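Local structure of o-succinylbenzoate synthase (Synechococcus elongatus, 2OZT) at residues 54-58 with 59-63; 124-127 with 128-132. The protein converts 2-succinyl-6-hydroxy-2,4-cyclohexadiene-1-carboxylate to 2-succinylbenzoate with loss of water, a divalent-metal-dependent step on the route to phylloquinone. All blocks are in the same frame, centred on the assembly; numbering follows the deposited sequence.

Contact 1: 54-58 with 59-63; sequences GSETL and NADIA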
loop_
_atom_site.group_PDB
_atom_site.type_symbol
_atom_site.label_atom_id
_atom_site.label_comp_id
_atom_site.label_asym_id
_atom_site.label_seq_id
_atom_site.Cartn_x
_atom_site.Cartn_y
_atom_site.Cartn_z
ATOM N N GLY A 54 10.801 -1.981 5.353
ATOM C CA GLY A 54 11.620 -3.157 5.108
ATOM C C GLY A 54 13.085 -2.873 4.791
ATOM O O GLY A 54 13.547 -1.721 4.840
ATOM N N SER A 55 13.798 -3.925 4.406
ATOM C CA SER A 55 15.243 -3.849 4.205
ATOM C C SER A 55 15.674 -3.633 2.763
ATOM O O SER A 55 16.866 -3.427 2.500
ATOM C CB SER A 55 15.923 -5.130 4.719
ATOM O OG SER A 55 15.406 -6.275 4.055
ATOM N N GLU A 56 14.729 -3.698 1.825
ATOM C CA GLU A 56 15.132 -3.562 0.418
ATOM C C GLU A 56 15.460 -2.102 0.117
ATOM O O GLU A 56 14.727 -1.168 0.528
ATOM C CB GLU A 56 13.976 -4.023 -0.480
ATOM C CG GLU A 56 14.252 -3.873 -1.969
ATOM C CD GLU A 56 13.116 -4.512 -2.788
ATOM O OE1 GLU A 56 11.989 -4.569 -2.251
ATOM O OE2 GLU A 56 13.348 -4.894 -3.970
ATOM N N THR A 57 16.570 -1.896 -0.589
ATOM C CA THR A 57 16.956 -0.549 -1.024
ATOM C C THR A 57 16.991 -0.470 -2.545
ATOM O O THR A 57 17.235 -1.452 -3.218
ATOM C CB THR A 57 18.361 -0.143 -0.504
ATOM O OG1 THR A 57 19.347 -1.015 -1.083
ATOM C CG2 THR A 57 18.398 -0.207 1.055
ATOM N N LEU A 58 16.750 0.720 -3.068
ATOM C CA LEU A 58 16.823 0.912 -4.493
ATOM C C LEU A 58 18.226 0.555 -4.962
ATOM O O LEU A 58 18.403 -0.032 -6.051
ATOM C CB LEU A 58 16.481 2.343 -4.860
ATOM C CG LEU A 58 16.437 2.606 -6.364
ATOM C CD1 LEU A 58 15.377 1.720 -7.041
ATOM C CD2 LEU A 58 16.172 4.083 -6.653
ATOM N N ASN A 59 19.258 0.900 -4.204
ATOM C CA ASN A 59 20.621 0.513 -4.649
ATOM C C ASN A 59 20.793 -0.973 -4.825
ATOM O O ASN A 59 21.471 -1.432 -5.781
ATOM C CB ASN A 59 21.666 1.053 -3.665
ATOM C CG ASN A 59 21.835 2.549 -3.776
ATOM O OD1 ASN A 59 21.289 3.207 -4.664
ATOM N ND2 ASN A 59 22.578 3.120 -2.813
ATOM N N ALA A 60 20.174 -1.761 -3.969
ATOM C CA ALA A 60 20.264 -3.204 -4.108
ATOM C C ALA A 60 19.491 -3.696 -5.349
ATOM O O ALA A 60 19.912 -4.653 -6.032
ATOM C CB ALA A 60 19.719 -3.880 -2.829
ATOM N N ASP A 61 18.362 -3.063 -5.665
ATOM C CA ASP A 61 17.587 -3.409 -6.860
ATOM C C ASP A 61 18.395 -3.058 -8.124
ATOM O O ASP A 61 18.359 -3.781 -9.153
ATOM C CB ASP A 61 16.281 -2.637 -6.884
ATOM C CG ASP A 61 15.317 -3.075 -5.777
ATOM O OD1 ASP A 61 15.309 -4.272 -5.412
ATOM O OD2 ASP A 61 14.547 -2.212 -5.331
ATOM N N ILE A 62 19.127 -1.940 -8.059
ATOM C CA ILE A 62 19.961 -1.506 -9.202
ATOM C C ILE A 62 21.061 -2.532 -9.437
ATOM O O ILE A 62 21.302 -2.966 -10.593
ATOM C CB ILE A 62 20.567 -0.070 -8.984
ATOM C CG1 ILE A 62 19.476 0.980 -9.127
ATOM C CG2 ILE A 62 21.639 0.223 -10.075
ATOM C CD1 ILE A 62 19.831 2.310 -8.478
ATOM N N ALA A 63 21.703 -2.965 -8.365
ATOM C CA ALA A 63 22.750 -3.979 -8.475
ATOM C C ALA A 63 22.168 -5.256 -9.104
ATOM O O ALA A 63 22.767 -5.857 -9.995
ATOM C CB ALA A 63 23.353 -4.271 -7.141
#
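Thr-57 is the N-cap of helix 58-67, and its side chain makes the bond that defines the motif: Ala-60 N donates to Thr-57 OG1 at 3.1 Å, with an N-H...O angle of 150°. The chi1 of 64° sets OG1 between the backbone N and the carbonyl carbon, where it can accept from the N-H of Ala-60, in the first turn. Thr-57 O adds a second acceptor, accepting from Asp-61 N, which lies in its carbonyl plane, at 3.1 Å, and taking a weaker, bent bond from Ala-60 N. One residue further along, Ile-62 N donates to Leu-58 O at 2.9 Å, the regular helical pattern.

Beside the cap two carboxyl groups meet. The extended chain of Glu-56 brings OE2 to 2.5 Å from Asp-61 OD1, with the carboxylate planes 78° apart. At so short a separation one acid of the pair probably carries a proton. Glu-56 is also held by backbone N-H groups, OE1 accepting from Ala-86 N and OE2 from Ala-87 N at the start of helix 85-97, so this carboxyl group ties two helix beginnings together within the N-terminal domain. A leucine in place of Glu-56 would probably leave those two backbone N-H groups without their acceptors and the buried Asp-61 without its close oxygen partner.

Around these bonds, Ala-60 CB lies 3.4 Å from the capping Thr-57 OG1, and Leu-84 borders both Ala-60 and the acid pair. The apolar part is formed by Leu-58 and Ile-62, which sit one turn apart and pack on Ile-9 of strand 3-20 and Ile-31 of strand 23-36. Their side chains meet at an oblique angle, Leu-58 CG lying 4.0 Å from Ile-62 CD1.

Contact 2: 124-127 with 128-132; sequences WQQS and WQRGQ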
loop_
_atom_site.group_PDB
_atom_site.type_symbol
_atom_site.label_atom_id
_atom_site.label_comp_id
_atom_site.label_asym_id
_atom_site.label_seq_id
_atom_site.Cartn_x
_atom_site.Cartn_y
_atom_site.Cartn_z
ATOM N N TRP A 124 -13.740 16.078 5.334
ATOM C CA TRP A 124 -14.447 14.882 4.821
ATOM C C TRP A 124 -15.511 15.236 3.797
ATOM O O TRP A 124 -15.827 14.415 2.905
ATOM C CB TRP A 124 -15.075 14.070 5.981
ATOM C CG TRP A 124 -16.145 14.767 6.797
ATOM C CD1 TRP A 124 -15.990 15.401 7.992
ATOM C CD2 TRP A 124 -17.536 14.834 6.471
ATOM N NE1 TRP A 124 -17.211 15.854 8.425
ATOM C CE2 TRP A 124 -18.176 15.537 7.498
ATOM C CE3 TRP A 124 -18.297 14.377 5.372
ATOM C CZ2 TRP A 124 -19.549 15.789 7.486
ATOM C CZ3 TRP A 124 -19.647 14.631 5.343
ATOM C CH2 TRP A 124 -20.268 15.337 6.404
ATOM N N GLN A 125 -16.045 16.453 3.885
ATOM C CA GLN A 125 -17.220 16.825 3.095
ATOM C C GLN A 125 -16.981 16.802 1.584
ATOM O O GLN A 125 -17.822 16.261 0.861
ATOM C CB GLN A 125 -17.714 18.220 3.578
ATOM C CG GLN A 125 -18.245 18.248 5.033
ATOM C CD GLN A 125 -17.163 18.546 6.057
ATOM O OE1 GLN A 125 -15.940 18.408 5.815
ATOM N NE2 GLN A 125 -17.615 18.958 7.257
ATOM N N GLN A 126 -15.886 17.392 1.099
ATOM C CA GLN A 126 -15.655 17.422 -0.344
ATOM C C GLN A 126 -15.412 16.017 -0.832
ATOM O O GLN A 126 -15.891 15.656 -1.916
ATOM C CB GLN A 126 -14.467 18.343 -0.642
ATOM C CG GLN A 126 -14.107 18.443 -2.106
ATOM C CD GLN A 126 -15.026 19.365 -2.899
ATOM O OE1 GLN A 126 -15.932 20.003 -2.354
ATOM N NE2 GLN A 126 -14.779 19.440 -4.200
ATOM N N SER A 127 -14.691 15.192 -0.059
ATOM C CA SER A 127 -14.485 13.803 -0.465
ATOM C C SER A 127 -15.791 13.007 -0.517
ATOM O O SER A 127 -16.051 12.274 -1.482
ATOM C CB SER A 127 -13.486 13.092 0.451
ATOM O OG SER A 127 -12.239 13.742 0.379
ATOM N N TRP A 128 -16.644 13.162 0.485
ATOM C CA TRP A 128 -17.968 12.545 0.493
ATOM C C TRP A 128 -18.763 12.980 -0.741
ATOM O O TRP A 128 -19.398 12.147 -1.435
ATOM C CB TRP A 128 -18.681 12.929 1.795
ATOM C CG TRP A 128 -19.988 12.199 1.947
ATOM C CD1 TRP A 128 -21.206 12.604 1.440
ATOM C CD2 TRP A 128 -20.217 10.934 2.564
ATOM N NE1 TRP A 128 -22.172 11.684 1.747
ATOM C CE2 TRP A 128 -21.599 10.647 2.446
ATOM C CE3 TRP A 128 -19.409 10.037 3.286
ATOM C CZ2 TRP A 128 -22.173 9.481 2.981
ATOM C CZ3 TRP A 128 -19.969 8.883 3.794
ATOM C CH2 TRP A 128 -21.349 8.618 3.666
ATOM N N GLN A 129 -18.722 14.270 -1.018
ATOM C CA GLN A 129 -19.501 14.794 -2.157
ATOM C C GLN A 129 -18.981 14.348 -3.508
ATOM O O GLN A 129 -19.699 14.549 -4.524
ATOM C CB GLN A 129 -19.612 16.333 -2.039
ATOM C CG GLN A 129 -20.454 16.736 -0.831
ATOM C CD GLN A 129 -20.445 18.227 -0.589
ATOM O OE1 GLN A 129 -20.284 19.010 -1.529
ATOM N NE2 GLN A 129 -20.670 18.636 0.673
ATOM N N ARG A 130 -17.773 13.764 -3.543
ATOM C CA ARG A 130 -17.225 13.130 -4.765
ATOM C C ARG A 130 -17.300 11.596 -4.679
ATOM O O ARG A 130 -16.665 10.880 -5.465
ATOM C CB ARG A 130 -15.785 13.582 -4.993
ATOM C CG ARG A 130 -15.607 15.099 -5.136
ATOM C CD ARG A 130 -16.418 15.757 -6.276
ATOM N NE ARG A 130 -16.027 17.167 -6.450
ATOM C CZ ARG A 130 -15.090 17.603 -7.292
ATOM N NH1 ARG A 130 -14.448 16.755 -8.101
ATOM N NH2 ARG A 130 -14.807 18.908 -7.344
ATOM N N GLY A 131 -18.089 11.101 -3.741
ATOM C CA GLY A 131 -18.466 9.692 -3.654
ATOM C C GLY A 131 -17.562 8.796 -2.829
ATOM O O GLY A 131 -17.748 7.574 -2.839
ATOM N N GLN A 132 -16.626 9.388 -2.072
ATOM C CA GLN A 132 -15.795 8.564 -1.152
ATOM C C GLN A 132 -16.478 8.465 0.192
ATOM O O GLN A 132 -16.844 9.484 0.758
ATOM C CB GLN A 132 -14.408 9.174 -1.031
ATOM C CG GLN A 132 -13.665 9.185 -2.361
ATOM C CD GLN A 132 -12.367 9.873 -2.219
ATOM O OE1 GLN A 132 -12.262 11.103 -2.370
ATOM N NE2 GLN A 132 -11.349 9.098 -1.926
HETATM O O HOH W 1 -18.767 19.048 -3.849
HETATM O O HOH W 2 -10.588 12.882 -1.486
#
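Trp-124 and Trp-128, one helical turn apart, form an offset edge-to-face pair: the edge of the Trp-124 six-membered ring is directed at the face of the Trp-128 five-membered ring, with centroids 6.0 Å apart and planes at 88°. Trp-128 CG lies anti to the backbone N (chi1 -173°), whereas Trp-124 CG sits between its backbone N and carbonyl carbon, and the two side chains cross obliquely. In the plane of the Trp-124 ring, its CE3 edge also meets Trp-128 CB at 3.9 Å. One face of that ring carries Gln-125 CG, centred 3.5 Å above it. Both indoles continue onto Phe-135 of strand 134-138 and onto Pro-159.

On the solvent side Gln-126 and Arg-130 run side by side in the same direction, amide and guanidinium planes 63° apart. Gln-126 NE2 and Arg-130 NH2, 3.2 Å apart, are both donors and so make no bond with each other.

Helix 120-129, which links strands 112-114 and 134-138 in a beta-alpha-beta unit of the barrel domain, ends in a Schellman motif. Gln-132 N donates to Ser-127 O at 3.0 Å, Gly-131 N to Trp-128 O at 2.9 Å, and Gly-131 supplies the positive phi. Arg-130 N reaches Ser-127 O from the opposite face of its carbonyl plane. Water 2 donates to Ser-127 OG and Gln-132 OE1, each at 2.6 Å, while Gln-132 NE2 donates to Ile-110 O.

Contact 1 is the capped start of helix 58-67, and contact 2 is the C-terminal end of helix 120-129. The first belongs to the MenC N-terminal domain, the second to the enolase-type barrel, and the centre of the molecule falls between them. Their centres are 38 Å apart and their nearest atoms about 26 Å, which excludes any direct touch. They also differ in their relation to the active site. The side chain of Glu-56 in contact 1 comes within about 10 Å of that of Lys-245, the predicted proton acceptor, whereas contact 2 lies on the surface away from the metal-binding Asp-167, Glu-196 and Asp-221.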